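Local atomic coordinates of extracellular serine protease (Aeromonas sobria, PDB entry 3WQB), a protein that cleaves peptide bonds after paired basic residues, one of them lysine, as a calcium-binding, furin-like serine protease and probable virulence factor acting on host plasma proteins. Residues L81-P86 and D104-T109; P94-V99 and Q140-N145; T468-E473 and L590-H595; L493-G498 and N536-E541. The protein carries 1 engineered substitution. One frame throughout, in Å; residues are numbered along the deposited sequence.

Contact 1 of 4, residues L81-P86 and D104-T109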
loop_
_atom_site.group_PDB
_atom_site.type_symbol
_atom_site.label_atom_id
_atom_site.label_comp_id
_atom_site.label_asym_id
_atom_site.label_seq_id
_atom_site.Cartn_x
_atom_site.Cartn_y
_atom_site.Cartn_z
ATOM N N LEU A 81 17.954 -3.789 6.754
ATOM C CA LEU A 81 18.674 -2.574 6.413
ATOM C C LEU A 81 20.126 -2.789 6.784
ATOM O O LEU A 81 20.436 -3.041 7.951
ATOM C CB LEU A 81 18.105 -1.370 7.179
ATOM C CG LEU A 81 18.857 -0.030 7.102
ATOM C CD1 LEU A 81 19.194 0.403 5.683
ATOM C CD2 LEU A 81 18.085 1.071 7.842
ATOM N N ALA A 82 21.009 -2.694 5.793
ATOM C CA ALA A 82 22.447 -2.830 6.034
ATOM C C ALA A 82 22.964 -1.511 6.617
ATOM O O ALA A 82 23.433 -0.623 5.895
ATOM C CB ALA A 82 23.168 -3.189 4.759
ATOM N N ILE A 83 22.851 -1.392 7.936
ATOM C CA ILE A 83 23.120 -0.136 8.639
ATOM C C ILE A 83 24.569 0.347 8.565
ATOM O O ILE A 83 24.832 1.524 8.813
ATOM C CB ILE A 83 22.640 -0.171 10.115
ATOM C CG1 ILE A 83 23.262 -1.350 10.878
ATOM C CG2 ILE A 83 21.114 -0.173 10.180
ATOM C CD1 ILE A 83 23.219 -1.190 12.385
ATOM N N ALA A 84 25.496 -0.544 8.221
ATOM C CA ALA A 84 26.893 -0.154 8.054
ATOM C C ALA A 84 27.278 0.212 6.607
ATOM O O ALA A 84 28.442 0.511 6.337
ATOM C CB ALA A 84 27.817 -1.232 8.602
ATOM N N HIS A 85 26.312 0.203 5.685
ATOM C CA HIS A 85 26.563 0.645 4.314
ATOM C C HIS A 85 27.230 2.013 4.320
ATOM O O HIS A 85 26.776 2.913 5.035
ATOM C CB HIS A 85 25.251 0.755 3.540
ATOM C CG HIS A 85 25.434 0.837 2.056
ATOM N ND1 HIS A 85 25.957 1.945 1.422
ATOM C CD2 HIS A 85 25.206 -0.077 1.086
ATOM C CE1 HIS A 85 26.015 1.718 0.123
ATOM N NE2 HIS A 85 25.556 0.502 -0.108
ATOM N N PRO A 86 28.303 2.185 3.530
ATOM C CA PRO A 86 29.035 3.455 3.579
ATOM C C PRO A 86 28.211 4.667 3.141
ATOM O O PRO A 86 28.511 5.802 3.548
ATOM C CB PRO A 86 30.220 3.232 2.621
ATOM C CG PRO A 86 29.857 2.052 1.798
ATOM C CD PRO A 86 28.957 1.201 2.648
ATOM N N ASP A 104 20.072 -5.106 17.706
ATOM C CA ASP A 104 19.793 -3.765 17.193
ATOM C C ASP A 104 20.297 -3.584 15.760
ATOM O O ASP A 104 20.319 -2.468 15.236
ATOM C CB ASP A 104 20.344 -2.677 18.132
ATOM C CG ASP A 104 21.855 -2.560 18.109
ATOM O OD1 ASP A 104 22.534 -3.339 17.409
ATOM O OD2 ASP A 104 22.370 -1.672 18.824
ATOM N N ASP A 105 20.678 -4.690 15.127
ATOM C CA ASP A 105 21.264 -4.633 13.794
ATOM C C ASP A 105 20.420 -5.429 12.800
ATOM O O ASP A 105 20.474 -6.655 12.790
ATOM C CB ASP A 105 22.718 -5.133 13.828
ATOM C CG ASP A 105 23.434 -4.958 12.495
ATOM O OD1 ASP A 105 22.758 -4.714 11.483
ATOM O OD2 ASP A 105 24.681 -5.055 12.452
ATOM N N PRO A 106 19.633 -4.729 11.968
ATOM C CA PRO A 106 18.738 -5.396 11.029
ATOM C C PRO A 106 19.396 -5.760 9.696
ATOM O O PRO A 106 18.703 -5.949 8.706
ATOM C CB PRO A 106 17.634 -4.352 10.825
ATOM C CG PRO A 106 18.373 -3.061 10.896
ATOM C CD PRO A 106 19.438 -3.268 11.961
ATOM N N THR A 107 20.724 -5.885 9.675
ATOM C CA THR A 107 21.439 -6.261 8.457
ATOM C C THR A 107 21.049 -7.683 8.053
ATOM O O THR A 107 21.107 -8.589 8.879
ATOM C CB THR A 107 22.967 -6.155 8.655
ATOM O OG1 THR A 107 23.304 -4.795 8.952
ATOM C CG2 THR A 107 23.734 -6.601 7.407
ATOM N N PRO A 108 20.631 -7.883 6.789
ATOM C CA PRO A 108 20.257 -9.229 6.358
ATOM C C PRO A 108 21.432 -10.192 6.276
ATOM O O PRO A 108 22.580 -9.773 6.058
ATOM C CB PRO A 108 19.679 -9.018 4.956
ATOM C CG PRO A 108 19.445 -7.595 4.829
ATOM C CD PRO A 108 20.345 -6.874 5.755
ATOM N N THR A 109 21.118 -11.478 6.430
ATOM C CA THR A 109 22.075 -12.567 6.222
ATOM C C THR A 109 21.875 -13.234 4.868
ATOM O O THR A 109 22.704 -14.029 4.424
ATOM C CB THR A 109 21.936 -13.649 7.304
ATOM O OG1 THR A 109 20.576 -14.089 7.362
ATOM C CG2 THR A 109 22.369 -13.099 8.655
HETATM O O HOH W 1 25.363 -3.435 7.998
#

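Contact 2 of 4, residues P94-V99 and Q140-N145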
loop_
_atom_site.group_PDB
_atom_site.type_symbol
_atom_site.label_atom_id
_atom_site.label_comp_id
_atom_site.label_asym_id
_atom_site.label_seq_id
_atom_site.Cartn_x
_atom_site.Cartn_y
_atom_site.Cartn_z
ATOM N N PRO A 94 19.877 5.622 16.316
ATOM C CA PRO A 94 19.624 4.461 17.171
ATOM C C PRO A 94 18.167 4.023 17.177
ATOM O O PRO A 94 17.261 4.846 16.988
ATOM C CB PRO A 94 20.003 4.970 18.569
ATOM C CG PRO A 94 20.982 6.047 18.311
ATOM C CD PRO A 94 20.475 6.733 17.079
ATOM N N GLY A 95 17.957 2.726 17.396
ATOM C CA GLY A 95 16.615 2.199 17.600
ATOM C C GLY A 95 16.155 1.110 16.651
ATOM O O GLY A 95 15.117 0.509 16.882
ATOM N N SER A 96 16.905 0.852 15.584
ATOM C CA SER A 96 16.584 -0.282 14.713
ATOM C C SER A 96 16.498 -1.571 15.516
ATOM O O SER A 96 17.165 -1.712 16.549
ATOM C CB SER A 96 17.649 -0.471 13.640
ATOM O OG SER A 96 17.723 0.628 12.751
ATOM N N LYS A 97 15.698 -2.516 15.027
ATOM C CA LYS A 97 15.591 -3.826 15.654
ATOM C C LYS A 97 15.558 -4.939 14.618
ATOM O O LYS A 97 14.831 -4.882 13.614
ATOM C CB LYS A 97 14.371 -3.929 16.580
ATOM C CG LYS A 97 14.347 -5.220 17.394
ATOM C CD LYS A 97 13.249 -5.260 18.437
ATOM C CE LYS A 97 13.233 -6.620 19.120
ATOM N NZ LYS A 97 12.183 -6.668 20.172
ATOM N N ASN A 98 16.372 -5.952 14.880
ATOM C CA ASN A 98 16.290 -7.204 14.169
ATOM C C ASN A 98 15.290 -8.070 14.923
ATOM O O ASN A 98 15.563 -8.529 16.038
ATOM C CB ASN A 98 17.662 -7.867 14.130
ATOM C CG ASN A 98 17.705 -9.038 13.189
ATOM O OD1 ASN A 98 16.790 -9.851 13.161
ATOM N ND2 ASN A 98 18.780 -9.138 12.408
ATOM N N VAL A 99 14.114 -8.267 14.343
ATOM C CA VAL A 99 13.058 -8.989 15.054
ATOM C C VAL A 99 13.266 -10.506 15.022
ATOM O O VAL A 99 12.606 -11.241 15.760
ATOM C CB VAL A 99 11.637 -8.605 14.561
ATOM C CG1 VAL A 99 11.405 -7.108 14.711
ATOM C CG2 VAL A 99 11.402 -9.054 13.117
ATOM N N GLN A 140 16.913 10.886 8.890
ATOM C CA GLN A 140 17.519 9.834 9.718
ATOM C C GLN A 140 16.693 8.562 9.657
ATOM O O GLN A 140 15.473 8.613 9.758
ATOM C CB GLN A 140 17.671 10.297 11.167
ATOM C CG GLN A 140 18.644 11.455 11.347
ATOM C CD GLN A 140 20.008 11.013 11.832
ATOM O OE1 GLN A 140 20.893 10.701 11.037
ATOM N NE2 GLN A 140 20.190 11.000 13.149
ATOM N N LEU A 141 17.372 7.428 9.515
ATOM C CA LEU A 141 16.708 6.138 9.295
ATOM C C LEU A 141 16.783 5.189 10.476
ATOM O O LEU A 141 17.796 5.141 11.200
ATOM C CB LEU A 141 17.355 5.412 8.117
ATOM C CG LEU A 141 17.359 6.084 6.755
ATOM C CD1 LEU A 141 18.408 5.414 5.874
ATOM C CD2 LEU A 141 15.967 5.994 6.156
ATOM N N GLN A 142 15.705 4.431 10.656
ATOM C CA GLN A 142 15.733 3.193 11.427
ATOM C C GLN A 142 15.225 2.068 10.541
ATOM O O GLN A 142 14.401 2.295 9.652
ATOM C CB GLN A 142 14.810 3.271 12.635
ATOM C CG GLN A 142 15.244 4.178 13.748
ATOM C CD GLN A 142 14.139 4.318 14.772
ATOM O OE1 GLN A 142 12.951 4.168 14.450
ATOM N NE2 GLN A 142 14.517 4.602 16.014
ATOM N N GLY A 143 15.693 0.851 10.797
ATOM C CA GLY A 143 15.203 -0.319 10.064
ATOM C C GLY A 143 14.606 -1.367 10.987
ATOM O O GLY A 143 15.131 -1.614 12.076
ATOM N N PHE A 144 13.512 -1.982 10.545
ATOM C CA PHE A 144 12.861 -3.053 11.293
ATOM C C PHE A 144 12.563 -4.139 10.272
ATOM O O PHE A 144 11.770 -3.923 9.355
ATOM C CB PHE A 144 11.579 -2.542 11.957
ATOM C CG PHE A 144 11.814 -1.400 12.890
ATOM C CD1 PHE A 144 12.248 -1.629 14.186
ATOM C CD2 PHE A 144 11.618 -0.090 12.470
ATOM C CE1 PHE A 144 12.498 -0.570 15.064
ATOM C CE2 PHE A 144 11.858 0.965 13.334
ATOM C CZ PHE A 144 12.305 0.731 14.628
ATOM N N ASN A 145 13.226 -5.288 10.418
ATOM C CA ASN A 145 13.214 -6.317 9.379
ATOM C C ASN A 145 12.026 -7.279 9.458
ATOM O O ASN A 145 12.196 -8.508 9.445
ATOM C CB ASN A 145 14.556 -7.071 9.344
ATOM C CG ASN A 145 14.822 -7.882 10.603
ATOM O OD1 ASN A 145 14.254 -7.619 11.659
ATOM N ND2 ASN A 145 15.712 -8.863 10.497
#

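Contact 3 of 4, residues T468-E473 and L590-H595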
loop_
_atom_site.group_PDB
_atom_site.type_symbol
_atom_site.label_atom_id
_atom_site.label_comp_id
_atom_site.label_asym_id
_atom_site.label_seq_id
_atom_site.Cartn_x
_atom_site.Cartn_y
_atom_site.Cartn_z
ATOM N N THR A 468 -24.587 16.145 7.943
ATOM C CA THR A 468 -23.586 17.065 8.482
ATOM C C THR A 468 -22.915 17.833 7.358
ATOM O O THR A 468 -22.449 17.225 6.379
ATOM C CB THR A 468 -22.500 16.312 9.307
ATOM O OG1 THR A 468 -23.133 15.458 10.266
ATOM C CG2 THR A 468 -21.585 17.285 10.050
ATOM N N PRO A 469 -22.860 19.172 7.486
ATOM C CA PRO A 469 -22.003 19.895 6.572
ATOM C C PRO A 469 -20.566 19.539 6.919
ATOM O O PRO A 469 -20.141 19.668 8.073
ATOM C CB PRO A 469 -22.313 21.369 6.875
ATOM C CG PRO A 469 -22.810 21.383 8.270
ATOM C CD PRO A 469 -23.505 20.063 8.474
ATOM N N LEU A 470 -19.858 19.011 5.933
ATOM C CA LEU A 470 -18.443 18.702 6.084
ATOM C C LEU A 470 -17.780 18.778 4.729
ATOM O O LEU A 470 -18.383 18.400 3.725
ATOM C CB LEU A 470 -18.259 17.294 6.661
ATOM C CG LEU A 470 -16.978 17.032 7.451
ATOM C CD1 LEU A 470 -17.012 17.794 8.776
ATOM C CD2 LEU A 470 -16.771 15.541 7.709
ATOM N N THR A 471 -16.539 19.254 4.704
ATOM C CA THR A 471 -15.705 19.179 3.516
ATOM C C THR A 471 -15.014 17.829 3.555
ATOM O O THR A 471 -14.354 17.487 4.532
ATOM C CB THR A 471 -14.686 20.315 3.496
ATOM O OG1 THR A 471 -15.397 21.559 3.445
ATOM C CG2 THR A 471 -13.744 20.191 2.289
ATOM N N VAL A 472 -15.188 17.059 2.485
ATOM C CA VAL A 472 -14.673 15.700 2.407
ATOM C C VAL A 472 -13.163 15.684 2.197
ATOM O O VAL A 472 -12.614 16.481 1.427
ATOM C CB VAL A 472 -15.337 14.917 1.246
ATOM C CG1 VAL A 472 -14.745 13.515 1.126
ATOM C CG2 VAL A 472 -16.846 14.834 1.423
ATOM N N GLU A 473 -12.494 14.777 2.896
ATOM C CA GLU A 473 -11.133 14.402 2.527
ATOM C C GLU A 473 -11.178 13.020 1.889
ATOM O O GLU A 473 -10.796 12.857 0.724
ATOM C CB GLU A 473 -10.190 14.463 3.732
ATOM C CG GLU A 473 -9.956 15.897 4.214
ATOM C CD GLU A 473 -9.449 15.995 5.640
ATOM O OE1 GLU A 473 -8.554 15.215 6.036
ATOM O OE2 GLU A 473 -9.939 16.881 6.365
ATOM N N LEU A 590 -21.151 3.665 5.282
ATOM C CA LEU A 590 -20.420 4.822 4.781
ATOM C C LEU A 590 -19.819 5.617 5.924
ATOM O O LEU A 590 -20.513 5.942 6.893
ATOM C CB LEU A 590 -21.361 5.730 3.966
ATOM C CG LEU A 590 -20.791 7.039 3.420
ATOM C CD1 LEU A 590 -19.668 6.789 2.408
ATOM C CD2 LEU A 590 -21.894 7.866 2.787
ATOM N N ARG A 591 -18.530 5.924 5.798
ATOM C CA ARG A 591 -17.869 6.830 6.720
ATOM C C ARG A 591 -17.227 7.974 5.961
ATOM O O ARG A 591 -16.386 7.764 5.079
ATOM C CB ARG A 591 -16.825 6.119 7.586
ATOM C CG ARG A 591 -16.263 7.048 8.645
ATOM C CD ARG A 591 -15.464 6.311 9.669
ATOM N NE ARG A 591 -15.715 6.887 10.981
ATOM C CZ ARG A 591 -15.156 6.472 12.110
ATOM N NH1 ARG A 591 -14.288 5.469 12.093
ATOM N NH2 ARG A 591 -15.468 7.070 13.257
ATOM N N VAL A 592 -17.636 9.191 6.295
ATOM C CA VAL A 592 -17.010 10.375 5.725
ATOM C C VAL A 592 -15.939 10.920 6.686
ATOM O O VAL A 592 -16.206 11.131 7.872
ATOM C CB VAL A 592 -18.062 11.457 5.406
ATOM C CG1 VAL A 592 -17.403 12.659 4.768
ATOM C CG2 VAL A 592 -19.127 10.912 4.464
ATOM N N LEU A 593 -14.728 11.123 6.163
ATOM C CA LEU A 593 -13.620 11.728 6.907
ATOM C C LEU A 593 -13.335 13.086 6.282
ATOM O O LEU A 593 -13.137 13.187 5.074
ATOM C CB LEU A 593 -12.376 10.836 6.824
ATOM C CG LEU A 593 -12.524 9.424 7.387
ATOM C CD1 LEU A 593 -12.966 8.445 6.324
ATOM C CD2 LEU A 593 -11.188 9.002 7.973
ATOM N N GLY A 594 -13.351 14.141 7.086
ATOM C CA GLY A 594 -13.130 15.458 6.533
ATOM C C GLY A 594 -12.977 16.493 7.615
ATOM O O GLY A 594 -12.461 16.210 8.691
ATOM N N HIS A 595 -13.414 17.708 7.322
ATOM C CA HIS A 595 -13.276 18.787 8.288
ATOM C C HIS A 595 -14.376 19.813 8.118
ATOM O O HIS A 595 -15.040 19.880 7.079
ATOM C CB HIS A 595 -11.889 19.442 8.180
ATOM C CG HIS A 595 -11.608 20.040 6.839
ATOM N ND1 HIS A 595 -11.027 19.326 5.811
ATOM C CD2 HIS A 595 -11.845 21.281 6.349
ATOM C CE1 HIS A 595 -10.918 20.101 4.747
ATOM N NE2 HIS A 595 -11.400 21.293 5.049
#

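Contact 4 of 4, residues L493-G498 and N536-E541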
loop_
_atom_site.group_PDB
_atom_site.type_symbol
_atom_site.label_atom_id
_atom_site.label_comp_id
_atom_site.label_asym_id
_atom_site.label_seq_id
_atom_site.Cartn_x
_atom_site.Cartn_y
_atom_site.Cartn_z
ATOM N N LEU A 493 -19.363 4.453 -6.250
ATOM C CA LEU A 493 -19.967 5.355 -5.275
ATOM C C LEU A 493 -20.210 6.719 -5.909
ATOM O O LEU A 493 -19.358 7.224 -6.652
ATOM C CB LEU A 493 -19.065 5.497 -4.054
ATOM C CG LEU A 493 -19.598 6.287 -2.852
ATOM C CD1 LEU A 493 -20.795 5.589 -2.221
ATOM C CD2 LEU A 493 -18.504 6.516 -1.817
ATOM N N VAL A 494 -21.375 7.307 -5.621
ATOM C CA VAL A 494 -21.770 8.601 -6.178
ATOM C C VAL A 494 -22.014 9.597 -5.039
ATOM O O VAL A 494 -22.735 9.296 -4.083
ATOM C CB VAL A 494 -23.050 8.477 -7.056
ATOM C CG1 VAL A 494 -23.330 9.777 -7.808
ATOM C CG2 VAL A 494 -22.961 7.307 -8.056
ATOM N N SER A 495 -21.402 10.773 -5.130
ATOM C CA SER A 495 -21.544 11.803 -4.098
ATOM C C SER A 495 -22.777 12.680 -4.345
ATOM O O SER A 495 -23.370 12.626 -5.424
ATOM C CB SER A 495 -20.283 12.675 -4.060
ATOM O OG SER A 495 -20.235 13.554 -5.174
ATOM N N PRO A 496 -23.150 13.513 -3.360
ATOM C CA PRO A 496 -24.268 14.444 -3.553
ATOM C C PRO A 496 -24.109 15.346 -4.784
ATOM O O PRO A 496 -25.109 15.715 -5.406
ATOM C CB PRO A 496 -24.269 15.269 -2.253
ATOM C CG PRO A 496 -23.706 14.329 -1.236
ATOM C CD PRO A 496 -22.656 13.524 -1.971
ATOM N N ALA A 497 -22.870 15.674 -5.150
ATOM C CA ALA A 497 -22.595 16.489 -6.340
ATOM C C ALA A 497 -22.760 15.723 -7.659
ATOM O O ALA A 497 -22.723 16.324 -8.734
ATOM C CB ALA A 497 -21.195 17.058 -6.252
ATOM N N GLY A 498 -22.917 14.406 -7.569
ATOM C CA GLY A 498 -23.056 13.558 -8.738
ATOM C C GLY A 498 -21.719 12.992 -9.186
ATOM O O GLY A 498 -21.648 12.276 -10.181
ATOM N N ASN A 536 -10.476 8.560 -2.693
ATOM C CA ASN A 536 -9.953 9.915 -2.593
ATOM C C ASN A 536 -10.605 10.883 -3.583
ATOM O O ASN A 536 -10.312 12.087 -3.574
ATOM C CB ASN A 536 -8.442 9.900 -2.811
ATOM C CG ASN A 536 -7.700 9.231 -1.679
ATOM O OD1 ASN A 536 -7.970 9.512 -0.507
ATOM N ND2 ASN A 536 -6.741 8.361 -2.013
ATOM N N LYS A 537 -11.462 10.351 -4.459
ATOM C CA LYS A 537 -12.024 11.129 -5.565
ATOM C C LYS A 537 -12.794 12.379 -5.153
ATOM O O LYS A 537 -12.901 13.328 -5.939
ATOM C CB LYS A 537 -12.903 10.215 -6.421
ATOM C CG LYS A 537 -13.702 10.897 -7.516
ATOM C CD LYS A 537 -12.804 11.484 -8.606
ATOM C CE LYS A 537 -13.626 12.134 -9.710
ATOM N NZ LYS A 537 -14.428 11.151 -10.487
ATOM N N PHE A 538 -13.327 12.372 -3.935
ATOM C CA PHE A 538 -14.266 13.404 -3.500
ATOM C C PHE A 538 -13.610 14.525 -2.693
ATOM O O PHE A 538 -14.288 15.366 -2.112
ATOM C CB PHE A 538 -15.415 12.759 -2.722
ATOM C CG PHE A 538 -16.036 11.604 -3.439
ATOM C CD1 PHE A 538 -16.880 11.814 -4.517
ATOM C CD2 PHE A 538 -15.771 10.293 -3.039
ATOM C CE1 PHE A 538 -17.452 10.740 -5.194
ATOM C CE2 PHE A 538 -16.341 9.207 -3.713
ATOM C CZ PHE A 538 -17.186 9.439 -4.786
ATOM N N TYR A 539 -12.281 14.542 -2.679
ATOM C CA TYR A 539 -11.525 15.504 -1.893
ATOM C C TYR A 539 -11.965 16.934 -2.172
ATOM O O TYR A 539 -11.892 17.414 -3.308
ATOM C CB TYR A 539 -10.037 15.341 -2.205
ATOM C CG TYR A 539 -9.115 16.051 -1.246
ATOM C CD1 TYR A 539 -8.571 15.377 -0.157
ATOM C CD2 TYR A 539 -8.789 17.403 -1.421
ATOM C CE1 TYR A 539 -7.721 16.024 0.731
ATOM C CE2 TYR A 539 -7.933 18.061 -0.531
ATOM C CZ TYR A 539 -7.400 17.360 0.535
ATOM O OH TYR A 539 -6.559 17.990 1.421
ATOM N N GLY A 540 -12.397 17.620 -1.113
ATOM C CA GLY A 540 -12.784 19.017 -1.213
ATOM C C GLY A 540 -14.274 19.263 -1.386
ATOM O O GLY A 540 -14.736 20.385 -1.211
ATOM N N GLU A 541 -15.022 18.231 -1.769
ATOM C CA GLU A 541 -16.474 18.357 -1.965
ATOM C C GLU A 541 -17.224 18.487 -0.638
ATOM O O GLU A 541 -16.715 18.102 0.412
ATOM C CB GLU A 541 -17.019 17.139 -2.726
ATOM C CG GLU A 541 -16.575 17.067 -4.176
ATOM C CD GLU A 541 -17.332 16.053 -5.007
ATOM O OE1 GLU A 541 -18.265 15.388 -4.498
ATOM O OE2 GLU A 541 -16.978 15.914 -6.194
HETATM O O HOH W 2 -20.554 16.097 -3.014
#

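Contact 1 of 4, residues L81-P86 and D104-T109
Ile83 lies against Asp105, Pro106 and Thr107 where two parts of one long loop of the subtilisin fold come together, the loop that runs from strand 73-77 to helix 115-124. Its CG1 branch occupies the position between the backbone N and the carbonyl carbon (chi1 56°), which carries CG1 and CD1 over to the carboxylate of Asp105; CG1 comes within 3.5 Å of Asp105 OD1. The side chains of Ile83 and Pro106 cross at about a right angle, with Ile83 CG2 3.9 Å from Pro106 CD. From the same side of the ring, Leu81 CB meets Pro106 CG, while the isobutyl end of the leucine turns from the proline. The backbone adds one bond, from Leu81 N to Pro106 O (3.0 Å, 164° at the hydrogen), and its donor stands well above the carbonyl plane.

Asp105 is held in place by its own segment. With CG opposite the backbone N about CA-CB (chi1 -174°), OD1 accepts from Thr107 N at 3.0 Å in an Asx turn, and receives Thr107 OG1 on its syn lone pair at 2.6 Å. These two bonds fix the rotation of both side chains and keep OG1 facing the Ala82-His85 type I turn. Ala82, the first residue of that turn, is also the centre of an inverse gamma turn. A water molecule links the two segments: it donates to Thr107 OG1 at 2.6 Å and accepts from Ala84 N at 2.9 Å.

Contact 2 of 4, residues P94-V99 and Q140-N145
Ser96 meets Gly143 at the tight centre of this contact, where an irregular loop runs alongside strand 140-144 in the same direction. Ser96 OG lies beside its own backbone N (chi1 -64°) and accepts an almost straight bond from Gly143 N, 2.8 Å long and 176° at the hydrogen. One residue on, Lys97 N donates to Gly143 O at 3.1 Å, and Lys97 and Phe144 form a single bridge. The Phe144 ring lies beside it, with CD1 3.9 Å from Lys97 CB and CE1 3.4 Å from Gly95 O. From this centre, the extended Lys97 chain runs away from strand 140-144 to a cation-pi contact with Tyr160.

Asn145 makes a second pair of bonds. Its OD1 accepts Val99 N at 2.8 Å in the carbonyl plane, on a lone pair, while its ND2 reaches Asn98 OD1 at 3.0 Å from well above the plane of the Asn98 carbonyl, the two amides being nearly perpendicular (80°). Both polar ends of Asn145 are thus used by consecutive residues of the loop.

The loose side is the rim at Pro94, which is exposed and turns its ring away. Its firm hold is buried Gln142, whose NE2 donates to Pro94 O at 2.9 Å, in the plane of its amide; OE1 accepts from Asn171 ND2, and NE2 also donates to Ala167 O.

Strand 140-144 is one of the two edge strands of the parallel sheet of the subtilisin fold, next to strand 73-77. Phe144 packs on helix 155-164, and Leu141 rests on helix 115-124.

Contact 3 of 4, residues T468-E473 and L590-H595
Thr471 and His595 form an antiparallel hydrogen-bonded pair, with Thr471 N to His595 O at 2.9 Å and His595 N to Thr471 O at 3.0 Å, and Glu473 N then bonds to Leu593 O at 2.8 Å before the chain turns a corner. This joins the start of strand 471-482 to the end of strand 583-595 in the beta-rich P-domain. Gly594 sits opposite Val472; having no side chain, the glycine brings its CA to 3.1 Å from Thr471 O.

On one side, the Val472 and Val592 side chains cross at about a right angle, CG2 to CG1 4.0 Å, and Leu470 CD2 adds to the same apolar cluster. On the other, the His595 ring lies under Thr471, whose CB sits over one ring face, 4.0 Å from the centroid. The ring edge faces Glu473: ND1 donates to OE2 at 2.7 Å, in the ring plane but on the anti side of the carboxylate and somewhat out of its plane.

Glu473 OE2 also forms a salt bridge with Arg359, in helix 358-368 of the protease domain. The buried carboxylate therefore probably stays ionised, holds His595 with its proton on ND1, and helps tie the two domains.

Contact 4 of 4, residues L493-G498 and N536-E541
Phe538 and Glu541 face Leu493, Ser495 and Ala497 where the end of strand 489-494 meets the turns before strand 545-553 in the P-domain. From Phe538 CB, with CG beside the backbone N (chi1 -50°), the ring extends toward Ser495 and Leu493. Its CD1 is the first atom to touch, 3.5 Å from Ser495 CB, and CE1 continues along the same methylene. At the tip, CZ approaches Leu493 O to 3.6 Å, and this oxygen lies at the ring edge, in its plane. Round the far side, CE2 is 3.9 Å from Leu493 CD2, and the two side chains cross at a slant. The ring also meets Trp547 edge-to-face and packs on Val475 and Ser501.

Ser495 carries the polar part. A chi1 of 74° sets its OG in the cleft between its own N and C atoms, and from there it donates to Glu541 OE1 on the syn lone pair at 2.8 Å. The same OE1 takes a bond from a water at 2.8 Å, and that water accepts from Ala497 N at 3.2 Å. Ala497 N also makes a weak bond to Ser495 OG within the Ser495-Gly498 type I turn. Ala497 CB borders Glu541 OE1 at 3.8 Å.

Glu541 OE2 is engaged elsewhere, by Thr499 OG1 and Ala403 N. Two oxygens that together accept from a hydroxyl, a water and further donors are well supplied; the buried carboxylate is therefore probably ionised, and its network fastens the turn 495-498 to the turn 538-541.

The four contacts fall into two pairs. Contacts 1 and 2 lie in the protease domain, their centres 9 Å apart and their segments alternating along the chain; Asp105 O and Asn98 ND2, 3.0 Å apart, probably form a hydrogen bond between them. Asn145 of contact 2 comes within about 7 Å, side chain to side chain, of Asp78, the predicted charge-relay aspartate. Measured the same way, Pro108 of contact 1 is about 4 Å from Leu298, a residue of the second calcium site. Contacts 3 and 4, in the P-domain, have centres 10 Å apart and share a probable hydrogen bond from Val472 N to Glu541 O (2.8 Å). The two pairs stand 36 to 45 Å apart between centres and do not touch.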